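Local coordinates for peptidase M16 domain protein (Alicyclobacillus acidocaldarius subsp. acidocaldarius DSM 446, PDB 4XEA) that is a putative M16-family metallopeptidase that binds a metal ion and probably hydrolyses peptide bonds, at residues A305-S310 with Q407-E412. Numbering follows the deposited sequence.
Sequences ANYQLS and QEHLRE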
loop_
_atom_site.group_PDB
_atom_site.type_symbol
_atom_site.label_atom_id
_atom_site.label_comp_id
_atom_site.label_asym_id
_atom_site.label_seq_id
_atom_site.Cartn_x
_atom_site.Cartn_y
_atom_site.Cartn_z
ATOM N N ALA A 305 6.148 13.848 -6.503
ATOM C CA ALA A 305 7.443 14.151 -7.089
ATOM C C ALA A 305 8.340 12.978 -6.701
ATOM O O ALA A 305 8.410 12.608 -5.511
ATOM C CB ALA A 305 7.989 15.420 -6.551
ATOM N N ASN A 306 8.984 12.382 -7.699
ATOM C CA ASN A 306 9.801 11.189 -7.519
ATOM C C ASN A 306 11.110 11.315 -8.291
ATOM O O ASN A 306 11.186 12.012 -9.314
ATOM C CB ASN A 306 9.051 9.943 -8.018
ATOM C CG ASN A 306 7.781 9.627 -7.165
ATOM O OD1 ASN A 306 6.655 9.853 -7.607
ATOM N ND2 ASN A 306 7.983 9.172 -5.936
ATOM N N TYR A 307 12.123 10.588 -7.824
ATOM C CA TYR A 307 13.439 10.622 -8.478
ATOM C C TYR A 307 13.894 9.214 -8.723
ATOM O O TYR A 307 13.749 8.351 -7.837
ATOM C CB TYR A 307 14.414 11.274 -7.518
ATOM C CG TYR A 307 15.795 11.470 -8.081
ATOM C CD1 TYR A 307 16.014 12.319 -9.137
ATOM C CD2 TYR A 307 16.916 10.838 -7.505
ATOM C CE1 TYR A 307 17.289 12.495 -9.676
ATOM C CE2 TYR A 307 18.206 11.048 -8.014
ATOM C CZ TYR A 307 18.391 11.863 -9.082
ATOM O OH TYR A 307 19.653 12.065 -9.604
ATOM N N GLN A 308 14.509 8.977 -9.870
ATOM C CA GLN A 308 15.005 7.652 -10.205
ATOM C C GLN A 308 16.456 7.780 -10.653
ATOM O O GLN A 308 16.725 8.526 -11.569
ATOM C CB GLN A 308 14.150 7.061 -11.327
ATOM C CG GLN A 308 14.555 5.650 -11.727
ATOM C CD GLN A 308 13.853 4.573 -10.904
ATOM O OE1 GLN A 308 12.627 4.570 -10.780
ATOM N NE2 GLN A 308 14.636 3.650 -10.343
ATOM N N LEU A 309 17.378 7.039 -10.022
ATOM C CA LEU A 309 18.807 7.129 -10.340
ATOM C C LEU A 309 19.397 5.725 -10.403
ATOM O O LEU A 309 19.155 4.878 -9.511
ATOM C CB LEU A 309 19.555 7.963 -9.287
ATOM C CG LEU A 309 21.040 8.307 -9.559
ATOM C CD1 LEU A 309 21.272 8.988 -10.911
ATOM C CD2 LEU A 309 21.530 9.137 -8.382
ATOM N N SER A 310 20.159 5.505 -11.462
ATOM C CA SER A 310 20.762 4.214 -11.761
ATOM C C SER A 310 22.203 4.510 -12.235
ATOM O O SER A 310 22.608 5.672 -12.321
ATOM C CB SER A 310 19.930 3.588 -12.889
ATOM O OG SER A 310 20.265 2.272 -13.141
ATOM N N GLN A 407 20.626 23.625 -8.919
ATOM C CA GLN A 407 21.210 24.360 -10.057
ATOM C C GLN A 407 21.726 23.454 -11.181
ATOM O O GLN A 407 21.604 23.787 -12.368
ATOM C CB GLN A 407 22.336 25.275 -9.545
ATOM C CG GLN A 407 21.850 26.391 -8.610
ATOM C CD GLN A 407 21.076 27.478 -9.326
ATOM O OE1 GLN A 407 21.264 27.701 -10.523
ATOM N NE2 GLN A 407 20.215 28.182 -8.590
ATOM N N GLU A 408 22.294 22.317 -10.787
ATOM C CA GLU A 408 22.808 21.269 -11.670
ATOM C C GLU A 408 21.715 20.576 -12.490
ATOM O O GLU A 408 21.916 20.166 -13.638
ATOM C CB GLU A 408 23.394 20.125 -10.809
ATOM C CG GLU A 408 24.829 20.114 -10.646
ATOM C CD GLU A 408 25.318 19.071 -9.618
ATOM O OE1 GLU A 408 24.521 18.377 -8.907
ATOM O OE2 GLU A 408 26.551 18.960 -9.529
ATOM N N HIS A 409 20.610 20.306 -11.835
ATOM C CA HIS A 409 19.674 19.366 -12.341
ATOM C C HIS A 409 18.272 19.904 -12.667
ATOM O O HIS A 409 17.686 19.484 -13.653
ATOM C CB HIS A 409 19.525 18.227 -11.342
ATOM C CG HIS A 409 18.564 17.176 -11.800
ATOM N ND1 HIS A 409 18.706 16.523 -12.991
ATOM C CD2 HIS A 409 17.439 16.680 -11.232
ATOM C CE1 HIS A 409 17.715 15.661 -13.144
ATOM N NE2 HIS A 409 16.935 15.730 -12.085
ATOM N N LEU A 410 17.690 20.736 -11.811
ATOM C CA LEU A 410 16.343 21.207 -12.087
ATOM C C LEU A 410 16.422 22.500 -12.911
ATOM O O LEU A 410 16.233 23.595 -12.370
ATOM C CB LEU A 410 15.533 21.372 -10.788
ATOM C CG LEU A 410 15.363 20.057 -9.984
ATOM C CD1 LEU A 410 14.584 20.287 -8.729
ATOM C CD2 LEU A 410 14.733 18.937 -10.804
ATOM N N ARG A 411 16.657 22.338 -14.219
ATOM C CA ARG A 411 16.892 23.432 -15.139
ATOM C C ARG A 411 15.788 23.500 -16.190
ATOM O O ARG A 411 14.856 22.719 -16.152
ATOM C CB ARG A 411 18.276 23.285 -15.809
ATOM C CG ARG A 411 19.462 22.992 -14.841
ATOM C CD ARG A 411 20.845 23.252 -15.495
ATOM N NE ARG A 411 20.880 22.737 -16.865
ATOM C CZ ARG A 411 21.097 21.464 -17.186
ATOM N NH1 ARG A 411 21.348 20.565 -16.244
ATOM N NH2 ARG A 411 21.074 21.069 -18.453
ATOM N N GLU A 412 15.889 24.444 -17.129
ATOM C CA GLU A 412 14.914 24.526 -18.214
ATOM C C GLU A 412 15.309 23.724 -19.445
ATOM O O GLU A 412 14.459 23.161 -20.132
ATOM C CB GLU A 412 14.695 25.993 -18.595
ATOM C CG GLU A 412 13.974 26.704 -17.465
ATOM C CD GLU A 412 13.187 27.882 -17.947
ATOM O OE1 GLU A 412 13.835 28.907 -18.226
ATOM O OE2 GLU A 412 11.937 27.747 -18.042
#
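Tyr307 and His409 make the whole contact, as an offset edge-to-face aromatic pair. The ring planes stand at 79° with centroids 6.0 Å apart, and the closest approach, Tyr307 CE1 to His409 NE2, is 4.0 Å. The imidazole nitrogen lies near the tyrosine plane, at the ring edge, so the tyrosine presents its rim to the histidine. Only 56 Å² is buried, in keeping with a single touching pair and with CA atoms of Tyr307 and His409 11.4 Å apart. Two long side chains span that gap: each has CG anti to its own backbone N (chi1 -176° for Tyr307). His409 points from the helix end toward the strand, while Tyr307 comes nearer only with the far part of its ring.

Polar partners outside the pair hold one atom of each side chain, which probably limits how far either ring can turn. His409 NE2 is hydrogen-bonded to Thr316 OG1 on the neighbouring strand 314-321, while Tyr307 OH bonds to Glu259 and to Gln271 of helix 265-283. The hydroxyl, on CZ next to the touching CE1, is gripped by two partners, and the histidine also packs on Trp257.

Behind His409 the helix 399-409 ends, and Leu410 is the centre of an inverse gamma turn, with a weak bond of 3.1 Å from Arg411 N to His409 O. Arg411 folds back over this end: its NH1 donates to Glu408 O at 2.7 Å, a short but bent bond (N-H...O 139°) with the donor tilted from the carbonyl plane, and its NH2 forms a salt bridge with Asp413. The pair joins the edge strand 304-309 of a five-stranded mixed sheet to the C-terminal end of helix 399-409, an alpha/beta packing within the C-terminal half of this M16-like fold.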